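Local coordinates for SH3 domain-containing protein (Dictyostelium discoideum, PDB 4NQI) that remodels membranes through its inverse BAR domain in osmoregulation, phagocytosis and cytokinesis, and probably binds phosphatidylinositol lipids, at residues A41-Q46 against V98-F103; Q50-A55 against N90-V95. One frame throughout, in Å; residues are numbered along the deposited sequence.

Overall arrangement
Contacts 1 and 2 both join helix 15-64 to helix 72-140, two long antiparallel helices of the inverse BAR domain. Their centres are about 13 Å apart. Along the chain the order is 41-46, 50-55, 90-95, 98-103, so contact 2 falls within the span that contact 1 encloses, as expected for a helical hairpin. Contact 1 is buried, its centre about 8 Å from the centre of the chain, and helix 152-224 adds to its core. Contact 2, about 18 Å from that centre, is partly buried and more polar. Both touch the second subunit, so this part of the hairpin also helps to build the dimer.

Contact 1 of 2, residues A41-Q46 against V98-F103; sequences AANKYQ and VLLNEF
Leu99 of helix 72-140 packs its side chain against Ala42, Tyr45 and Gln46 of helix 15-64. One methyl does the touching. Leu99 CD2 lies 3.7 Å from Ala42 O and meets the ring of Tyr45 at its edge, 3.9 Å from CD2 of that ring. The two side chains cross at about a right angle. The same Leu99 CD2 is 4.1 Å from Gln46 CB. With CG of Leu99 anti to the backbone N (chi1 -179°), the branch is carried across to the neighbouring helix. A second apolar touch lies one turn along. Ala42 CB sits in the ring plane of Phe103, at the ring edge, 3.9 Å from CE2.

The two segments run roughly antiparallel: the directions of the two short segments differ by 148°, and their axes come within 9.7 Å. This is helix pairing within the long helical bundle of an inverse BAR (IRSp53/MIM homology) domain. Helix 152-224 supplies further aromatic neighbours: Phe198 packs on Tyr45 and Leu99, and Phe195 meets Phe103 edge-to-face. Segment 98-103 has a wider pi-type turn at 99-103, and within it the Phe103 N to Leu99 O bond is weak, at 3.3 Å.

The polar side chains add only van der Waals contact here, and no hydrogen bond joins the segments. Gln46 bends at chi2 (-98°), which turns its amide to run past Leu100. Its NE2 is 3.9 Å from Leu100 CD1, while Gln46 CG is 4.2 Å from Leu100 CB. Asn43 OD1 touches the same leucine methyl more lightly. The Tyr45 hydroxyl instead binds the carboxylate of Glu89 of the second subunit, and Leu59 of that subunit packs on Ala42.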
# COMPACT_ATOMS: atom_id res chain seq x y z
N ALA B 41 15.85 7.76 -1.09
CA ALA B 41 15.13 6.50 -1.10
C ALA B 41 13.63 6.72 -0.89
O ALA B 41 12.80 6.11 -1.58
CB ALA B 41 15.68 5.57 -0.05
N ALA B 42 13.28 7.59 0.05
CA ALA B 42 11.88 7.90 0.33
C ALA B 42 11.23 8.63 -0.85
O ALA B 42 10.05 8.43 -1.13
CB ALA B 42 11.76 8.72 1.60
N ASN B 43 12.00 9.48 -1.52
CA ASN B 43 11.50 10.23 -2.67
C ASN B 43 11.11 9.31 -3.83
O ASN B 43 10.09 9.53 -4.49
CB ASN B 43 12.54 11.26 -3.12
CG ASN B 43 12.00 12.23 -4.16
OD1 ASN B 43 10.79 12.44 -4.25
ND2 ASN B 43 12.90 12.83 -4.94
N LYS B 44 11.93 8.29 -4.06
CA LYS B 44 11.67 7.28 -5.08
C LYS B 44 10.45 6.44 -4.73
O LYS B 44 9.62 6.13 -5.59
CB LYS B 44 12.90 6.38 -5.22
CG LYS B 44 12.67 5.12 -6.03
N TYR B 45 10.36 6.05 -3.46
CA TYR B 45 9.23 5.27 -2.95
C TYR B 45 7.93 6.02 -3.19
O TYR B 45 6.93 5.44 -3.63
CB TYR B 45 9.42 4.99 -1.46
CG TYR B 45 8.35 4.11 -0.84
CD1 TYR B 45 8.42 2.73 -0.93
CD2 TYR B 45 7.27 4.66 -0.16
CE1 TYR B 45 7.45 1.92 -0.36
CE2 TYR B 45 6.30 3.86 0.41
CZ TYR B 45 6.39 2.49 0.31
OH TYR B 45 5.43 1.69 0.87
N GLN B 46 7.94 7.32 -2.89
CA GLN B 46 6.77 8.17 -3.09
C GLN B 46 6.34 8.20 -4.56
O GLN B 46 5.15 8.10 -4.87
CB GLN B 46 7.06 9.59 -2.58
CG GLN B 46 6.00 10.62 -2.92
CD GLN B 46 6.36 11.45 -4.14
OE1 GLN B 46 5.50 11.77 -4.96
NE2 GLN B 46 7.63 11.82 -4.26
N VAL B 98 1.75 13.02 1.57
CA VAL B 98 2.10 13.24 2.98
C VAL B 98 3.58 12.92 3.22
O VAL B 98 4.28 13.69 3.88
CB VAL B 98 1.22 12.39 3.92
CG1 VAL B 98 1.80 12.36 5.33
CG2 VAL B 98 -0.20 12.93 3.95
N LEU B 99 4.04 11.80 2.69
CA LEU B 99 5.45 11.41 2.78
C LEU B 99 6.34 12.49 2.16
O LEU B 99 7.43 12.76 2.66
CB LEU B 99 5.68 10.07 2.08
CG LEU B 99 7.12 9.53 2.11
CD1 LEU B 99 7.56 9.25 3.54
CD2 LEU B 99 7.26 8.28 1.25
N LEU B 100 5.87 13.10 1.08
CA LEU B 100 6.62 14.15 0.40
C LEU B 100 6.57 15.47 1.17
O LEU B 100 7.60 16.12 1.35
CB LEU B 100 6.08 14.36 -1.02
CG LEU B 100 6.76 15.46 -1.84
CD1 LEU B 100 8.20 15.08 -2.16
CD2 LEU B 100 6.00 15.79 -3.12
N ASN B 101 5.38 15.87 1.60
CA ASN B 101 5.17 17.16 2.24
C ASN B 101 5.54 17.20 3.73
O ASN B 101 5.99 18.23 4.23
CB ASN B 101 3.72 17.62 2.07
CG ASN B 101 3.34 17.83 0.61
OD1 ASN B 101 4.16 18.26 -0.20
ND2 ASN B 101 2.09 17.53 0.28
N GLU B 102 5.34 16.08 4.42
CA GLU B 102 5.52 16.02 5.87
C GLU B 102 6.86 15.42 6.30
O GLU B 102 7.29 15.62 7.44
CB GLU B 102 4.37 15.26 6.53
CG GLU B 102 2.98 15.76 6.15
CD GLU B 102 2.56 17.00 6.93
OE1 GLU B 102 3.36 17.47 7.77
OE2 GLU B 102 1.44 17.49 6.70
N PHE B 103 7.51 14.67 5.41
CA PHE B 103 8.82 14.09 5.73
C PHE B 103 9.95 14.57 4.81
O PHE B 103 10.89 15.22 5.26
CB PHE B 103 8.78 12.56 5.72
CG PHE B 103 10.14 11.93 5.86
CD1 PHE B 103 10.87 12.09 7.03
CD2 PHE B 103 10.69 11.18 4.83
CE1 PHE B 103 12.13 11.52 7.16
CE2 PHE B 103 11.94 10.61 4.96
CZ PHE B 103 12.66 10.77 6.13

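Contact 2 of 2, residues Q50-A55 against N90-V95; sequences QALSQA and NRRDDV
Leu52 lays a methyl over one face of the Arg92 guanidinium. Its CD2 is 3.6 Å above the plane, over the centre of the group, and 3.7 Å from Arg92 CZ. The arginine starts out with CG anti to the backbone N, continues extended, then folds at chi3 (-50°). That bend turns the flat end across the leucine. The Arg92 NE forms a salt bridge with Glu89, about one turn back on its own helix, and NH1 makes a hydrogen bond to a PEG molecule, probably from the crystallisation liquor. An alanine in place of Arg92 would probably leave Glu89 without this salt-bridge partner and remove the flat group that the Leu52 methyl rests on.

The helices are nearly antiparallel here, 168° apart, with axes 8.5 Å apart at closest approach. They are two of the long helices of the inverse BAR bundle, and Tyr45 of the second subunit packs on both Leu52 and Arg92 at the dimer interface. A small side chain suits the close spacing: Ser53 points at helix 90-95, its OG 3.5 Å from Asp93 CB. The hydroxyl is satisfied by a hydrogen bond to Glu89 O.

Further round, Gln50 passes obliquely by Asp93. Its CG lies anti to the carbonyl carbon, and the chain then runs extended past the acid. The touch is through the aliphatic part, with Gln50 CG 3.7 Å from Asp93 OD1. The amide and carboxylate planes stand 83° apart, and no hydrogen bond links them. The other carboxylate oxygen, Asp93 OD2, is engaged in a salt bridge with Lys97.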
# COMPACT_ATOMS: atom_id res chain seq x y z
N GLN B 50 2.71 6.87 -6.33
CA GLN B 50 1.84 7.62 -7.24
C GLN B 50 1.60 6.82 -8.51
O GLN B 50 0.49 6.82 -9.05
CB GLN B 50 2.47 8.97 -7.59
CG GLN B 50 2.59 9.95 -6.43
CD GLN B 50 2.94 11.35 -6.90
OE1 GLN B 50 2.67 11.71 -8.05
NE2 GLN B 50 3.54 12.14 -6.02
N ALA B 51 2.64 6.14 -8.99
CA ALA B 51 2.55 5.33 -10.20
C ALA B 51 1.54 4.20 -10.01
O ALA B 51 0.70 3.96 -10.88
CB ALA B 51 3.91 4.76 -10.56
N LEU B 52 1.64 3.51 -8.88
CA LEU B 52 0.69 2.46 -8.52
C LEU B 52 -0.72 3.02 -8.39
O LEU B 52 -1.69 2.37 -8.77
CB LEU B 52 1.12 1.78 -7.21
CG LEU B 52 0.21 0.66 -6.71
CD1 LEU B 52 0.12 -0.46 -7.73
CD2 LEU B 52 0.69 0.12 -5.36
N SER B 53 -0.82 4.24 -7.86
CA SER B 53 -2.11 4.91 -7.72
C SER B 53 -2.79 5.12 -9.07
O SER B 53 -3.97 4.81 -9.24
CB SER B 53 -1.93 6.25 -7.01
OG SER B 53 -3.14 6.98 -6.97
N GLN B 54 -2.04 5.66 -10.03
CA GLN B 54 -2.56 5.91 -11.37
C GLN B 54 -2.90 4.62 -12.12
O GLN B 54 -3.89 4.56 -12.84
CB GLN B 54 -1.58 6.77 -12.17
CG GLN B 54 -1.68 8.26 -11.86
CD GLN B 54 -2.97 8.88 -12.39
OE1 GLN B 54 -3.57 8.38 -13.34
NE2 GLN B 54 -3.39 9.98 -11.77
N ALA B 55 -2.08 3.59 -11.94
CA ALA B 55 -2.36 2.28 -12.51
C ALA B 55 -3.63 1.70 -11.89
O ALA B 55 -4.37 0.95 -12.54
CB ALA B 55 -1.20 1.34 -12.29
N ASN B 90 -7.04 6.81 -4.88
CA ASN B 90 -6.97 8.24 -4.64
C ASN B 90 -6.34 8.53 -3.28
O ASN B 90 -5.54 9.46 -3.15
CB ASN B 90 -8.37 8.88 -4.72
CG ASN B 90 -8.76 9.25 -6.14
OD1 ASN B 90 -7.94 9.73 -6.92
ND2 ASN B 90 -10.03 9.05 -6.47
N ARG B 91 -6.69 7.73 -2.28
CA ARG B 91 -6.16 7.91 -0.93
C ARG B 91 -4.70 7.46 -0.81
O ARG B 91 -3.97 7.97 0.04
CB ARG B 91 -7.03 7.19 0.10
CG ARG B 91 -8.48 7.68 0.12
CD ARG B 91 -9.29 6.98 1.21
NE ARG B 91 -10.72 7.00 0.91
CZ ARG B 91 -11.68 7.30 1.78
NH1 ARG B 91 -11.36 7.63 3.03
NH2 ARG B 91 -12.95 7.28 1.41
N ARG B 92 -4.29 6.51 -1.64
CA ARG B 92 -2.89 6.11 -1.67
C ARG B 92 -2.05 7.27 -2.18
O ARG B 92 -0.94 7.51 -1.69
CB ARG B 92 -2.67 4.88 -2.55
CG ARG B 92 -1.25 4.33 -2.47
CD ARG B 92 -0.93 3.36 -3.61
NE ARG B 92 -1.95 2.34 -3.77
CZ ARG B 92 -2.01 1.23 -3.05
NH1 ARG B 92 -1.11 0.99 -2.10
NH2 ARG B 92 -2.98 0.34 -3.26
N ASP B 93 -2.58 7.99 -3.16
CA ASP B 93 -1.92 9.17 -3.69
C ASP B 93 -1.72 10.22 -2.59
O ASP B 93 -0.64 10.81 -2.47
CB ASP B 93 -2.71 9.76 -4.86
CG ASP B 93 -2.05 10.98 -5.46
OD1 ASP B 93 -0.96 10.84 -6.06
OD2 ASP B 93 -2.63 12.08 -5.34
N ASP B 94 -2.76 10.43 -1.79
CA ASP B 94 -2.68 11.37 -0.67
C ASP B 94 -1.63 10.93 0.35
O ASP B 94 -0.95 11.77 0.96
CB ASP B 94 -4.05 11.51 0.01
CG ASP B 94 -5.07 12.20 -0.88
OD1 ASP B 94 -4.67 12.88 -1.84
OD2 ASP B 94 -6.28 12.06 -0.60
N VAL B 95 -1.50 9.62 0.54
CA VAL B 95 -0.47 9.06 1.41
C VAL B 95 0.92 9.43 0.88
O VAL B 95 1.79 9.87 1.64
CB VAL B 95 -0.61 7.53 1.54
CG1 VAL B 95 0.64 6.92 2.15
CG2 VAL B 95 -1.84 7.19 2.38